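Local coordinates for protein spore cortex-lytic enzyme (Bacillus cereus ATCC 14579, PDB 6TCI) that probably acts as an N-acetylmuramyl-L-alanine amidase that hydrolyses spore cortex during germination, this chain being its N-terminal putative peptidoglycan-binding domain, at residues R46-Q49 / E50-L54. Sequence-based numbering, arbitrary orientation.
Sequences RNFQ and EKFGL
E50 N, K51 N and F52 N donate hydrogen bonds to R46 O, N47 O and F48 O in the i to i+4 pattern of helix 39-51, and L54 N then reaches back five residues to Q49 O (2.9 Å). G53 has positive phi (76°), and its N makes a weak hydrogen bond to E50 O at 3.3 Å. This is a Schellman motif, with G53 as the C' residue. It ends the helix and turns the chain away.

F48 and F52, one turn apart, form an offset stack. Their centroids are 4.5 Å apart and the planes are inclined by 25°. F48 sends its CG anti to the backbone N (chi1 171°), which swings the ring forward along the helix. F48 CE1 lies over one face of the F52 ring, toward its rim, 3.4 Å from F52 CD1. F48 O sits at the edge of the F52 ring, in its plane. The F48 ring also meets L54, with CE2 4.0 Å from L54 CD1. The L54 side chain points back at the last turn, with L54 CB 4.0 Å from Q49 CB. M67 of helix 62-71 touches the side chains of both phenylalanines.

Q49 is buried, and its extended chain carries the amide away from the turn. There OE1 accepts from D57 N and G58 N, while NE2 donates to T64 OG1.

Backbone bonds thus close the turn, and an apolar cluster of F48, F52 and L54 packs against it. The Q49 amide, its polar atoms satisfied, ties this last turn to the following loop and helix 62-71 within the peptidoglycan-binding domain fold.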
ATOM      1  N   ARG A  46       6.625  -2.489   0.271  1.00 12.99           N
ATOM      2  CA  ARG A  46       7.829  -2.707   1.066  1.00 13.98           C
ATOM      3  C   ARG A  46       8.776  -1.511   0.994  1.00 15.61           C
ATOM      4  O   ARG A  46       9.382  -1.133   2.002  1.00 16.62           O
ATOM      5  CB  ARG A  46       8.513  -4.003   0.640  1.00 14.53           C
ATOM      6  CG  ARG A  46       7.719  -5.227   1.029  1.00 17.69           C
ATOM      7  CD  ARG A  46       8.341  -6.474   0.446  1.00 19.21           C
ATOM      8  NE  ARG A  46       9.723  -6.616   0.887  1.00 20.85           N
ATOM      9  CZ  ARG A  46      10.104  -7.364   1.920  1.00 23.92           C
ATOM     10  NH1 ARG A  46       9.215  -8.073   2.608  1.00 26.47           N
ATOM     11  NH2 ARG A  46      11.376  -7.395   2.268  1.00 26.23           N
ATOM     12  N   ASN A  47       8.916  -0.900  -0.187  1.00 13.78           N
ATOM     13  CA  ASN A  47       9.777   0.278  -0.295  1.00 15.70           C
ATOM     14  C   ASN A  47       9.210   1.446   0.500  1.00 15.33           C
ATOM     15  O   ASN A  47       9.966   2.222   1.099  1.00 17.31           O
ATOM     16  CB  ASN A  47       9.952   0.657  -1.762  1.00 19.76           C
ATOM     17  CG  ASN A  47      10.861  -0.297  -2.491  1.00 24.53           C
ATOM     18  OD1 ASN A  47      11.750  -0.899  -1.888  1.00 27.98           O
ATOM     19  ND2 ASN A  47      10.640  -0.455  -3.789  1.00 27.03           N
ATOM     20  N   PHE A  48       7.881   1.589   0.512  1.00 14.66           N
ATOM     21  CA  PHE A  48       7.256   2.607   1.347  1.00 14.63           C
ATOM     22  C   PHE A  48       7.536   2.345   2.820  1.00 13.46           C
ATOM     23  O   PHE A  48       7.899   3.260   3.569  1.00 14.60           O
ATOM     24  CB  PHE A  48       5.748   2.643   1.094  1.00 14.30           C
ATOM     25  CG  PHE A  48       5.009   3.503   2.067  1.00 14.55           C
ATOM     26  CD1 PHE A  48       4.936   4.871   1.868  1.00 16.01           C
ATOM     27  CD2 PHE A  48       4.423   2.964   3.197  1.00 15.65           C
ATOM     28  CE1 PHE A  48       4.288   5.686   2.767  1.00 17.41           C
ATOM     29  CE2 PHE A  48       3.763   3.782   4.103  1.00 16.30           C
ATOM     30  CZ  PHE A  48       3.705   5.146   3.883  1.00 16.79           C
ATOM     31  N   GLN A  49       7.353   1.092   3.258  1.00 14.31           N
ATOM     32  CA  GLN A  49       7.612   0.764   4.656  1.00 15.15           C
ATOM     33  C   GLN A  49       9.049   1.086   5.046  1.00 18.73           C
ATOM     34  O   GLN A  49       9.289   1.668   6.110  1.00 18.85           O
ATOM     35  CB  GLN A  49       7.268  -0.701   4.931  1.00 14.83           C
ATOM     36  CG  GLN A  49       5.767  -0.961   4.891  1.00 13.84           C
ATOM     37  CD  GLN A  49       5.435  -2.435   4.986  1.00 14.04           C
ATOM     38  OE1 GLN A  49       6.122  -3.273   4.403  1.00 14.61           O
ATOM     39  NE2 GLN A  49       4.381  -2.758   5.724  1.00 15.09           N
ATOM     40  N   GLU A  50      10.012   0.728   4.192  1.00 19.38           N
ATOM     41  CA  GLU A  50      11.415   1.006   4.484  1.00 21.31           C
ATOM     42  C   GLU A  50      11.662   2.504   4.604  1.00 21.57           C
ATOM     43  O   GLU A  50      12.292   2.964   5.565  1.00 22.74           O
ATOM     44  CB  GLU A  50      12.304   0.386   3.402  1.00 25.48           C
ATOM     45  CG  GLU A  50      13.797   0.601   3.626  1.00 33.01           C
ATOM     46  CD  GLU A  50      14.491  -0.649   4.122  1.00 40.38           C
ATOM     47  OE1 GLU A  50      14.139  -1.754   3.653  1.00 44.39           O
ATOM     48  OE2 GLU A  50      15.392  -0.524   4.980  1.00 44.71           O
ATOM     49  N   LYS A  51      11.154   3.282   3.644  1.00 19.99           N
ATOM     50  CA  LYS A  51      11.385   4.724   3.646  1.00 18.50           C
ATOM     51  C   LYS A  51      10.795   5.380   4.887  1.00 18.25           C
ATOM     52  O   LYS A  51      11.379   6.321   5.439  1.00 20.33           O
ATOM     53  CB  LYS A  51      10.775   5.349   2.387  1.00 18.19           C
ATOM     54  CG  LYS A  51      10.953   6.861   2.273  1.00 19.11           C
ATOM     55  CD  LYS A  51      12.424   7.244   2.078  1.00 18.08           C
ATOM     56  CE  LYS A  51      12.963   6.714   0.757  1.00 18.71           C
ATOM     57  NZ  LYS A  51      14.239   7.373   0.365  1.00 18.65           N
ATOM     58  N   PHE A  52       9.625   4.909   5.329  1.00 19.26           N
ATOM     59  CA  PHE A  52       8.909   5.543   6.429  1.00 18.98           C
ATOM     60  C   PHE A  52       9.195   4.915   7.788  1.00 20.90           C
ATOM     61  O   PHE A  52       8.541   5.272   8.775  1.00 22.52           O
ATOM     62  CB  PHE A  52       7.414   5.644   6.116  1.00 17.43           C
ATOM     63  CG  PHE A  52       7.102   6.758   5.163  1.00 17.42           C
ATOM     64  CD1 PHE A  52       7.374   6.623   3.815  1.00 17.96           C
ATOM     65  CD2 PHE A  52       6.601   7.961   5.624  1.00 18.04           C
ATOM     66  CE1 PHE A  52       7.123   7.664   2.930  1.00 19.03           C
ATOM     67  CE2 PHE A  52       6.353   9.005   4.748  1.00 18.87           C
ATOM     68  CZ  PHE A  52       6.616   8.857   3.398  1.00 19.48           C
ATOM     69  N   GLY A  53      10.173   4.015   7.869  1.00 20.39           N
ATOM     70  CA  GLY A  53      10.602   3.471   9.145  1.00 21.35           C
ATOM     71  C   GLY A  53       9.684   2.438   9.752  1.00 23.62           C
ATOM     72  O   GLY A  53       9.742   2.213  10.967  1.00 26.18           O
ATOM     73  N   LEU A  54       8.834   1.803   8.947  1.00 20.97           N
ATOM     74  CA  LEU A  54       7.962   0.732   9.391  1.00 19.01           C
ATOM     75  C   LEU A  54       8.645  -0.613   9.187  1.00 20.53           C
ATOM     76  O   LEU A  54       9.525  -0.749   8.329  1.00 21.89           O
ATOM     77  CB  LEU A  54       6.674   0.746   8.572  1.00 17.94           C
ATOM     78  CG  LEU A  54       5.821   2.001   8.718  1.00 20.06           C
ATOM     79  CD1 LEU A  54       4.873   2.117   7.542  1.00 19.32           C
ATOM     80  CD2 LEU A  54       5.058   1.992  10.028  1.00 25.02           C
TER